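Local coordinates for Slr0280 protein (Synechocystis sp., PDB 5H3K), which is of unknown function but probably belongs with the phosphodiester glycosidases, enzymes that release sugars held in phosphodiester linkage, at residues A[398-406]-A[412-420]; A[360-370]-A[380-388]. All coordinates share one frame; numbering follows the deposited sequence.

Interaction 1. Residues A[398-406]-A[412-420]; sequences LTANYLNSG and IARYTPAWG
Asn-404 and Thr-416 meet with their side chains crossed at about a right angle, and the amide grips the threonine twice. OD1 of Asn-404 accepts the backbone N-H of Thr-416 at 2.9 Å, in the carbonyl plane and on a lone pair. On the other branch, ND2 of Asn-404 points almost straight at OG1 of Thr-416 (3.0 Å), which lies in the amide plane. The torsion that sets CG of Asn-404 opposite its own carbonyl carbon (chi1 -69°) swings the amide across to this neighbour, while the backbone turns into the left-handed region and presents its O to Ser-362. ND2 has a second acceptor in the O of Trp-360. Replacing Asn-404 with an alanine would probably leave both the Thr-416 N-H and the Trp-360 carbonyl without their mate and let the Thr-416 hydroxyl turn.

Two rings of the same segment pack edge to face beside this amide. Trp-419 brings its edge to the backbone, with CZ3 3.3 Å from Asn-404 O, and receives CE1 of Tyr-415 over the centre of one face. The Tyr-415 hydroxyl donates to Ser-405 O (2.8 Å) in the carbonyl plane. Farther back, CD1 of Leu-403 reaches NH2 of Arg-414 (4.0 Å), an arginine whose chain bends at chi3 and whose NE is salt-bridged to Glu-388. At the start of the contact, CG2 of Ile-412 packs against CB of Ala-400 (3.8 Å), and Ile-412 O takes the N-H of Asn-401 and, weakly, that of Tyr-402.

The backbone ladder continues with Arg-414 N to Tyr-402 O and Asn-404 N to Arg-414 O. It is a short parallel strand pair in a mixed beta sheet, and at its end the asparagine side-chain carbonyl stands in for the backbone carbonyl of the next rung.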
loop_
_atom_site.group_PDB
_atom_site.type_symbol
_atom_site.label_atom_id
_atom_site.label_comp_id
_atom_site.label_asym_id
_atom_site.label_seq_id
_atom_site.Cartn_x
_atom_site.Cartn_y
_atom_site.Cartn_z
ATOM N N LEU A 398 -20.741 30.636 -11.514
ATOM C CA LEU A 398 -20.043 29.739 -12.421
ATOM C C LEU A 398 -19.952 28.383 -11.729
ATOM O O LEU A 398 -19.847 28.314 -10.498
ATOM C CB LEU A 398 -18.627 30.243 -12.721
ATOM C CG LEU A 398 -18.454 31.547 -13.504
ATOM C CD1 LEU A 398 -16.985 31.983 -13.519
ATOM C CD2 LEU A 398 -18.983 31.380 -14.918
ATOM N N THR A 399 -19.993 27.306 -12.504
ATOM C CA THR A 399 -19.834 25.976 -11.921
ATOM C C THR A 399 -18.487 25.421 -12.346
ATOM O O THR A 399 -18.186 25.348 -13.538
ATOM C CB THR A 399 -20.931 24.998 -12.355
ATOM O OG1 THR A 399 -20.679 24.570 -13.697
ATOM C CG2 THR A 399 -22.300 25.653 -12.272
ATOM N N ALA A 400 -17.667 25.057 -11.367
ATOM C CA ALA A 400 -16.393 24.414 -11.650
ATOM C C ALA A 400 -16.553 22.912 -11.413
ATOM O O ALA A 400 -17.063 22.493 -10.374
ATOM C CB ALA A 400 -15.315 24.985 -10.754
ATOM N N ASN A 401 -16.129 22.103 -12.377
ATOM C CA ASN A 401 -16.339 20.663 -12.287
ATOM C C ASN A 401 -15.074 19.841 -12.057
ATOM O O ASN A 401 -15.136 18.607 -11.994
ATOM C CB ASN A 401 -17.053 20.155 -13.545
ATOM C CG ASN A 401 -18.491 20.631 -13.631
ATOM O OD1 ASN A 401 -18.908 21.196 -14.645
ATOM N ND2 ASN A 401 -19.255 20.416 -12.561
ATOM N N TYR A 402 -13.932 20.515 -11.955
ATOM C CA TYR A 402 -12.661 19.843 -11.715
ATOM C C TYR A 402 -11.896 20.598 -10.642
ATOM O O TYR A 402 -11.797 21.826 -10.684
ATOM C CB TYR A 402 -11.848 19.756 -13.014
ATOM C CG TYR A 402 -12.664 19.151 -14.128
ATOM C CD1 TYR A 402 -12.798 17.770 -14.243
ATOM C CD2 TYR A 402 -13.349 19.957 -15.029
ATOM C CE1 TYR A 402 -13.571 17.211 -15.244
ATOM C CE2 TYR A 402 -14.129 19.408 -16.037
ATOM C CZ TYR A 402 -14.235 18.038 -16.136
ATOM O OH TYR A 402 -15.013 17.496 -17.141
ATOM N N LEU A 403 -11.365 19.867 -9.670
ATOM C CA LEU A 403 -10.641 20.491 -8.573
ATOM C C LEU A 403 -9.355 19.722 -8.361
ATOM O O LEU A 403 -9.398 18.500 -8.185
ATOM C CB LEU A 403 -11.492 20.428 -7.300
ATOM C CG LEU A 403 -10.832 20.848 -5.978
ATOM C CD1 LEU A 403 -10.419 22.316 -6.051
ATOM C CD2 LEU A 403 -11.794 20.601 -4.794
ATOM N N ASN A 404 -8.224 20.420 -8.386
ATOM C CA ASN A 404 -6.935 19.797 -8.105
ATOM C C ASN A 404 -6.755 18.455 -8.817
ATOM O O ASN A 404 -6.401 17.456 -8.188
ATOM C CB ASN A 404 -6.755 19.624 -6.591
ATOM C CG ASN A 404 -6.590 20.958 -5.878
ATOM O OD1 ASN A 404 -6.188 21.934 -6.499
ATOM N ND2 ASN A 404 -6.903 21.008 -4.587
ATOM N N SER A 405 -6.999 18.429 -10.124
ATOM C CA SER A 405 -7.017 17.161 -10.851
ATOM C C SER A 405 -6.095 17.133 -12.068
ATOM O O SER A 405 -5.942 18.133 -12.781
ATOM C CB SER A 405 -8.455 16.822 -11.282
ATOM O OG SER A 405 -8.518 15.574 -11.979
ATOM N N GLY A 406 -5.496 15.972 -12.310
ATOM C CA GLY A 406 -4.761 15.739 -13.544
ATOM C C GLY A 406 -5.671 15.403 -14.708
ATOM O O GLY A 406 -5.202 15.218 -15.844
ATOM N N ILE A 412 -14.542 24.277 -16.427
ATOM C CA ILE A 412 -13.855 25.155 -15.491
ATOM C C ILE A 412 -13.202 24.334 -14.381
ATOM O O ILE A 412 -13.866 23.523 -13.735
ATOM C CB ILE A 412 -14.824 26.171 -14.877
ATOM C CG1 ILE A 412 -15.417 27.054 -15.984
ATOM C CG2 ILE A 412 -14.121 26.996 -13.789
ATOM C CD1 ILE A 412 -16.610 27.874 -15.548
ATOM N N ALA A 413 -11.908 24.563 -14.164
ATOM C CA ALA A 413 -11.151 23.839 -13.136
ATOM C C ALA A 413 -10.604 24.807 -12.099
ATOM O O ALA A 413 -10.458 26.007 -12.357
ATOM C CB ALA A 413 -10.024 23.031 -13.764
ATOM N N ARG A 414 -10.309 24.294 -10.912
ATOM C CA ARG A 414 -9.786 25.140 -9.854
ATOM C C ARG A 414 -8.576 24.425 -9.258
ATOM O O ARG A 414 -8.557 23.188 -9.173
ATOM C CB ARG A 414 -10.877 25.370 -8.806
ATOM C CG ARG A 414 -10.752 26.646 -8.014
ATOM C CD ARG A 414 -12.039 26.923 -7.227
ATOM N NE ARG A 414 -12.250 26.001 -6.109
ATOM C CZ ARG A 414 -11.770 26.196 -4.886
ATOM N NH1 ARG A 414 -11.022 27.269 -4.618
ATOM N NH2 ARG A 414 -12.023 25.311 -3.931
ATOM N N TYR A 415 -7.560 25.195 -8.887
ATOM C CA TYR A 415 -6.354 24.658 -8.277
ATOM C C TYR A 415 -6.025 25.460 -7.027
ATOM O O TYR A 415 -5.842 26.676 -7.090
ATOM C CB TYR A 415 -5.189 24.691 -9.263
ATOM C CG TYR A 415 -5.336 23.675 -10.368
ATOM C CD1 TYR A 415 -4.945 22.353 -10.172
ATOM C CD2 TYR A 415 -5.887 24.024 -11.600
ATOM C CE1 TYR A 415 -5.084 21.402 -11.184
ATOM C CE2 TYR A 415 -6.035 23.080 -12.624
ATOM C CZ TYR A 415 -5.630 21.770 -12.405
ATOM O OH TYR A 415 -5.781 20.832 -13.412
ATOM N N THR A 416 -5.969 24.769 -5.893
ATOM C CA THR A 416 -5.760 25.405 -4.594
ATOM C C THR A 416 -4.347 25.073 -4.120
ATOM O O THR A 416 -3.634 24.321 -4.795
ATOM C CB THR A 416 -6.809 24.946 -3.574
ATOM O OG1 THR A 416 -6.511 23.610 -3.130
ATOM C CG2 THR A 416 -8.199 25.004 -4.178
ATOM N N PRO A 417 -3.911 25.651 -2.986
ATOM C CA PRO A 417 -2.577 25.291 -2.498
ATOM C C PRO A 417 -2.377 23.799 -2.216
ATOM O O PRO A 417 -1.230 23.365 -2.188
ATOM C CB PRO A 417 -2.461 26.093 -1.201
ATOM C CG PRO A 417 -3.248 27.330 -1.483
ATOM C CD PRO A 417 -4.426 26.856 -2.306
ATOM N N ALA A 418 -3.452 23.037 -2.006
ATOM C CA ALA A 418 -3.316 21.577 -1.882
ATOM C C ALA A 418 -2.645 20.919 -3.098
ATOM O O ALA A 418 -1.994 19.875 -2.973
ATOM C CB ALA A 418 -4.670 20.925 -1.593
ATOM N N TRP A 419 -2.803 21.515 -4.279
ATOM C CA TRP A 419 -2.160 21.016 -5.489
ATOM C C TRP A 419 -0.646 21.131 -5.388
ATOM O O TRP A 419 0.090 20.254 -5.834
ATOM C CB TRP A 419 -2.659 21.807 -6.700
ATOM C CG TRP A 419 -2.127 21.386 -8.051
ATOM C CD1 TRP A 419 -1.222 22.057 -8.827
ATOM C CD2 TRP A 419 -2.504 20.220 -8.794
ATOM N NE1 TRP A 419 -1.008 21.376 -10.003
ATOM C CE2 TRP A 419 -1.788 20.255 -10.010
ATOM C CE3 TRP A 419 -3.378 19.155 -8.547
ATOM C CZ2 TRP A 419 -1.922 19.249 -10.980
ATOM C CZ3 TRP A 419 -3.503 18.161 -9.513
ATOM C CH2 TRP A 419 -2.782 18.215 -10.710
ATOM N N GLY A 420 -0.189 22.230 -4.796
ATOM C CA GLY A 420 1.224 22.545 -4.729
ATOM C C GLY A 420 1.424 24.049 -4.817
ATOM O O GLY A 420 0.454 24.815 -4.809
HETATM O O HOH W 1 -16.788 22.959 -15.732
#

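Interaction 2. Residues A[360-370]-A[380-388]; sequences WRSGPILNRGA and TFGRLSLSE
The carbonyl oxygen of Arg-368 is held by two donors, the N-H of Leu-384 at 3.0 Å and water 4 at 2.7 Å. The Leu-384 N-H comes from above the carbonyl plane, 38° out of it, and is therefore not on a lone pair. Water 4 spends its other proton on Leu-384 O, which also accepts from water 3 at 2.8 Å; water 3 in turn receives the N-H of Asn-367. Two waters thus bridge the two segments just where direct pairing gives way.

Farther into the hairpin the pairing is direct. Ala-370 and Gly-382 form an antiparallel hydrogen-bonded pair, in which Ala-370 N reaches Gly-382 O at 2.8 Å, while Gly-369 and Arg-383 form the adjoining non-hydrogen-bonded pair. Glu-518 ties into this end from outside, since it accepts the Gly-369 N-H and makes a salt bridge with NE of Arg-383.

Apolar side chains fill the other part of the contact. The torsion that sets CG of Leu-384 opposite its backbone N (chi1 171°) lays CG and CD2 against the Pro-364 ring. The ring's CG touches CB of Leu-386 at 3.6 Å and CD2 of Leu-384 at 3.8 Å. The indole of Trp-360 meets the two leucines differently: CD2 of Leu-386 sits over one face, 4.2 Å above the ring plane and toward its rim, whereas CD2 of Leu-384 lies at the ring edge. CB of Ala-370 meets CB of Leu-384 and extends this patch.

Direct backbone bonds set the hairpin's register, and water continues the link where pairing becomes irregular: Arg-368 O takes one backbone N-H and one water, Leu-384 O two waters. Proline, tryptophan and leucines join the preceding loop to the strand largely by apolar packing, which these water bridges supplement.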
loop_
_atom_site.group_PDB
_atom_site.type_symbol
_atom_site.label_atom_id
_atom_site.label_comp_id
_atom_site.label_asym_id
_atom_site.label_seq_id
_atom_site.Cartn_x
_atom_site.Cartn_y
_atom_site.Cartn_z
ATOM N N TRP A 360 -9.352 18.965 0.378
ATOM C CA TRP A 360 -9.366 18.207 -0.872
ATOM C C TRP A 360 -8.031 18.263 -1.594
ATOM O O TRP A 360 -7.632 19.302 -2.125
ATOM C CB TRP A 360 -10.496 18.707 -1.777
ATOM C CG TRP A 360 -11.824 18.293 -1.238
ATOM C CD1 TRP A 360 -12.479 18.832 -0.170
ATOM C CD2 TRP A 360 -12.643 17.216 -1.714
ATOM N NE1 TRP A 360 -13.666 18.160 0.044
ATOM C CE2 TRP A 360 -13.791 17.168 -0.892
ATOM C CE3 TRP A 360 -12.514 16.287 -2.750
ATOM C CZ2 TRP A 360 -14.813 16.221 -1.082
ATOM C CZ3 TRP A 360 -13.531 15.357 -2.942
ATOM C CH2 TRP A 360 -14.663 15.335 -2.120
ATOM N N ARG A 361 -7.339 17.135 -1.605
ATOM C CA ARG A 361 -6.046 17.036 -2.268
ATOM C C ARG A 361 -6.232 16.830 -3.773
ATOM O O ARG A 361 -5.417 17.291 -4.574
ATOM C CB ARG A 361 -5.242 15.882 -1.675
ATOM C CG ARG A 361 -4.983 15.999 -0.169
ATOM C CD ARG A 361 -3.909 17.037 0.161
ATOM N NE ARG A 361 -2.657 16.842 -0.578
ATOM C CZ ARG A 361 -1.597 16.170 -0.121
ATOM N NH1 ARG A 361 -1.623 15.589 1.078
ATOM N NH2 ARG A 361 -0.503 16.064 -0.873
ATOM N N SER A 362 -7.301 16.131 -4.149
ATOM C CA SER A 362 -7.598 15.856 -5.550
ATOM C C SER A 362 -9.101 15.654 -5.701
ATOM O O SER A 362 -9.725 15.053 -4.843
ATOM C CB SER A 362 -6.841 14.612 -6.003
ATOM O OG SER A 362 -6.948 14.474 -7.413
ATOM N N GLY A 363 -9.702 16.183 -6.757
ATOM C CA GLY A 363 -11.150 16.102 -6.876
ATOM C C GLY A 363 -11.634 14.830 -7.551
ATOM O O GLY A 363 -10.865 14.176 -8.261
ATOM N N PRO A 364 -12.924 14.492 -7.367
ATOM C CA PRO A 364 -13.522 13.306 -7.991
ATOM C C PRO A 364 -13.625 13.494 -9.503
ATOM O O PRO A 364 -13.770 14.632 -9.993
ATOM C CB PRO A 364 -14.942 13.257 -7.394
ATOM C CG PRO A 364 -14.997 14.349 -6.343
ATOM C CD PRO A 364 -13.948 15.343 -6.738
ATOM N N ILE A 365 -13.543 12.394 -10.241
ATOM C CA ILE A 365 -13.805 12.436 -11.680
ATOM C C ILE A 365 -14.718 11.296 -12.133
ATOM O O ILE A 365 -14.766 10.236 -11.486
ATOM C CB ILE A 365 -12.499 12.414 -12.526
ATOM C CG1 ILE A 365 -11.779 11.064 -12.406
ATOM C CG2 ILE A 365 -11.564 13.575 -12.155
ATOM C CD1 ILE A 365 -10.660 10.884 -13.429
ATOM N N LEU A 366 -15.451 11.540 -13.227
ATOM C CA LEU A 366 -16.207 10.519 -13.962
ATOM C C LEU A 366 -17.269 9.773 -13.138
ATOM O O LEU A 366 -17.625 8.648 -13.457
ATOM C CB LEU A 366 -15.242 9.534 -14.633
ATOM C CG LEU A 366 -14.422 10.179 -15.752
ATOM C CD1 LEU A 366 -13.240 9.289 -16.153
ATOM C CD2 LEU A 366 -15.331 10.456 -16.947
ATOM N N ASN A 367 -17.757 10.404 -12.073
ATOM C CA ASN A 367 -18.762 9.810 -11.195
ATOM C C ASN A 367 -18.325 8.416 -10.732
ATOM O O ASN A 367 -19.128 7.486 -10.657
ATOM C CB ASN A 367 -20.125 9.763 -11.888
ATOM C CG ASN A 367 -21.290 9.817 -10.905
ATOM O OD1 ASN A 367 -21.212 10.478 -9.860
ATOM N ND2 ASN A 367 -22.383 9.126 -11.237
ATOM N N ARG A 368 -17.044 8.292 -10.398
ATOM C CA ARG A 368 -16.468 7.003 -10.037
ATOM C C ARG A 368 -16.696 6.589 -8.596
ATOM O O ARG A 368 -16.928 7.427 -7.723
ATOM C CB ARG A 368 -14.988 6.991 -10.380
ATOM C CG ARG A 368 -14.799 6.746 -11.859
ATOM C CD ARG A 368 -13.359 6.822 -12.309
ATOM N NE ARG A 368 -13.316 6.335 -13.683
ATOM C CZ ARG A 368 -12.226 6.221 -14.433
ATOM N NH1 ARG A 368 -11.031 6.592 -13.976
ATOM N NH2 ARG A 368 -12.347 5.737 -15.665
ATOM N N GLY A 369 -16.630 5.277 -8.371
ATOM C CA GLY A 369 -16.767 4.692 -7.048
ATOM C C GLY A 369 -15.820 5.321 -6.042
ATOM O O GLY A 369 -14.667 5.633 -6.372
ATOM N N ALA A 370 -16.309 5.515 -4.819
ATOM C CA ALA A 370 -15.540 6.150 -3.755
ATOM C C ALA A 370 -15.992 5.650 -2.396
ATOM O O ALA A 370 -17.144 5.230 -2.223
ATOM C CB ALA A 370 -15.666 7.691 -3.834
ATOM N N THR A 380 -19.134 5.381 4.240
ATOM C CA THR A 380 -20.148 5.372 3.191
ATOM C C THR A 380 -19.465 5.069 1.865
ATOM O O THR A 380 -18.278 5.367 1.701
ATOM C CB THR A 380 -20.943 6.709 3.096
ATOM O OG1 THR A 380 -22.172 6.478 2.403
ATOM C CG2 THR A 380 -20.151 7.798 2.342
ATOM N N PHE A 381 -20.207 4.454 0.945
ATOM C CA PHE A 381 -19.702 4.102 -0.382
ATOM C C PHE A 381 -20.688 4.656 -1.396
ATOM O O PHE A 381 -21.894 4.743 -1.121
ATOM C CB PHE A 381 -19.638 2.576 -0.567
ATOM C CG PHE A 381 -18.542 1.880 0.226
ATOM C CD1 PHE A 381 -18.629 1.745 1.610
ATOM C CD2 PHE A 381 -17.472 1.280 -0.433
ATOM C CE1 PHE A 381 -17.636 1.068 2.337
ATOM C CE2 PHE A 381 -16.484 0.594 0.277
ATOM C CZ PHE A 381 -16.568 0.490 1.671
ATOM N N GLY A 382 -20.205 5.010 -2.582
ATOM C CA GLY A 382 -21.111 5.467 -3.619
ATOM C C GLY A 382 -20.330 5.933 -4.815
ATOM O O GLY A 382 -19.115 5.796 -4.841
ATOM N N ARG A 383 -21.024 6.480 -5.804
ATOM C CA ARG A 383 -20.355 7.033 -6.973
ATOM C C ARG A 383 -20.361 8.543 -6.817
ATOM O O ARG A 383 -21.417 9.180 -6.819
ATOM C CB ARG A 383 -21.054 6.574 -8.247
ATOM C CG ARG A 383 -21.029 5.048 -8.362
ATOM C CD ARG A 383 -21.487 4.569 -9.729
ATOM N NE ARG A 383 -21.385 3.109 -9.855
ATOM C CZ ARG A 383 -22.320 2.246 -9.454
ATOM N NH1 ARG A 383 -23.439 2.676 -8.885
ATOM N NH2 ARG A 383 -22.132 0.944 -9.623
ATOM N N LEU A 384 -19.168 9.105 -6.651
ATOM C CA LEU A 384 -19.024 10.455 -6.137
ATOM C C LEU A 384 -18.808 11.500 -7.233
ATOM O O LEU A 384 -18.016 11.316 -8.158
ATOM C CB LEU A 384 -17.864 10.491 -5.134
ATOM C CG LEU A 384 -17.392 11.856 -4.633
ATOM C CD1 LEU A 384 -18.463 12.486 -3.749
ATOM C CD2 LEU A 384 -16.071 11.685 -3.885
ATOM N N SER A 385 -19.521 12.610 -7.127
ATOM C CA SER A 385 -19.183 13.777 -7.936
ATOM C C SER A 385 -19.190 15.011 -7.042
ATOM O O SER A 385 -19.825 15.032 -5.989
ATOM C CB SER A 385 -20.129 13.933 -9.127
ATOM O OG SER A 385 -21.451 14.129 -8.673
ATOM N N LEU A 386 -18.452 16.032 -7.455
ATOM C CA LEU A 386 -18.359 17.249 -6.666
ATOM C C LEU A 386 -18.548 18.393 -7.628
ATOM O O LEU A 386 -17.941 18.401 -8.693
ATOM C CB LEU A 386 -16.977 17.353 -6.023
ATOM C CG LEU A 386 -16.637 18.685 -5.349
ATOM C CD1 LEU A 386 -17.437 18.834 -4.064
ATOM C CD2 LEU A 386 -15.131 18.803 -5.082
ATOM N N SER A 387 -19.414 19.339 -7.295
ATOM C CA SER A 387 -19.468 20.564 -8.078
ATOM C C SER A 387 -19.230 21.738 -7.148
ATOM O O SER A 387 -19.710 21.751 -6.011
ATOM C CB SER A 387 -20.797 20.705 -8.831
ATOM O OG SER A 387 -21.879 20.867 -7.938
ATOM N N GLU A 388 -18.454 22.709 -7.621
ATOM C CA GLU A 388 -18.226 23.923 -6.856
ATOM C C GLU A 388 -18.917 25.064 -7.564
ATOM O O GLU A 388 -18.687 25.285 -8.749
ATOM C CB GLU A 388 -16.730 24.225 -6.754
ATOM C CG GLU A 388 -15.929 23.115 -6.075
ATOM C CD GLU A 388 -14.510 23.526 -5.749
ATOM O OE1 GLU A 388 -13.715 23.764 -6.691
ATOM O OE2 GLU A 388 -14.195 23.619 -4.543
HETATM O O HOH W 2 -17.009 15.530 -9.757
HETATM O O HOH W 3 -16.961 12.575 -10.387
HETATM O O HOH W 4 -15.593 9.793 -7.726
#

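The centres of the two contacts lie about 13 Å apart, and along the chain they come in series: interaction 2 closes before interaction 1 opens. Both belong to the same mixed beta sheet, in which strand 379-392 of interaction 2 pairs antiparallel with strand 397-403 of interaction 1, its successor in the chain. A probable hydrogen bond from Ala-400 N to Glu-388 O (2.8 Å) belongs to that pairing, and beside it the salt bridge between Arg-414 NE and Glu-388 OE1 (2.7 Å) ties the side chains. Asn-404 and Ala-418 also pack on the backbone at 360-361. The hairpin of interaction 2 and the parallel pair of interaction 1 therefore build one continuous piece of sheet.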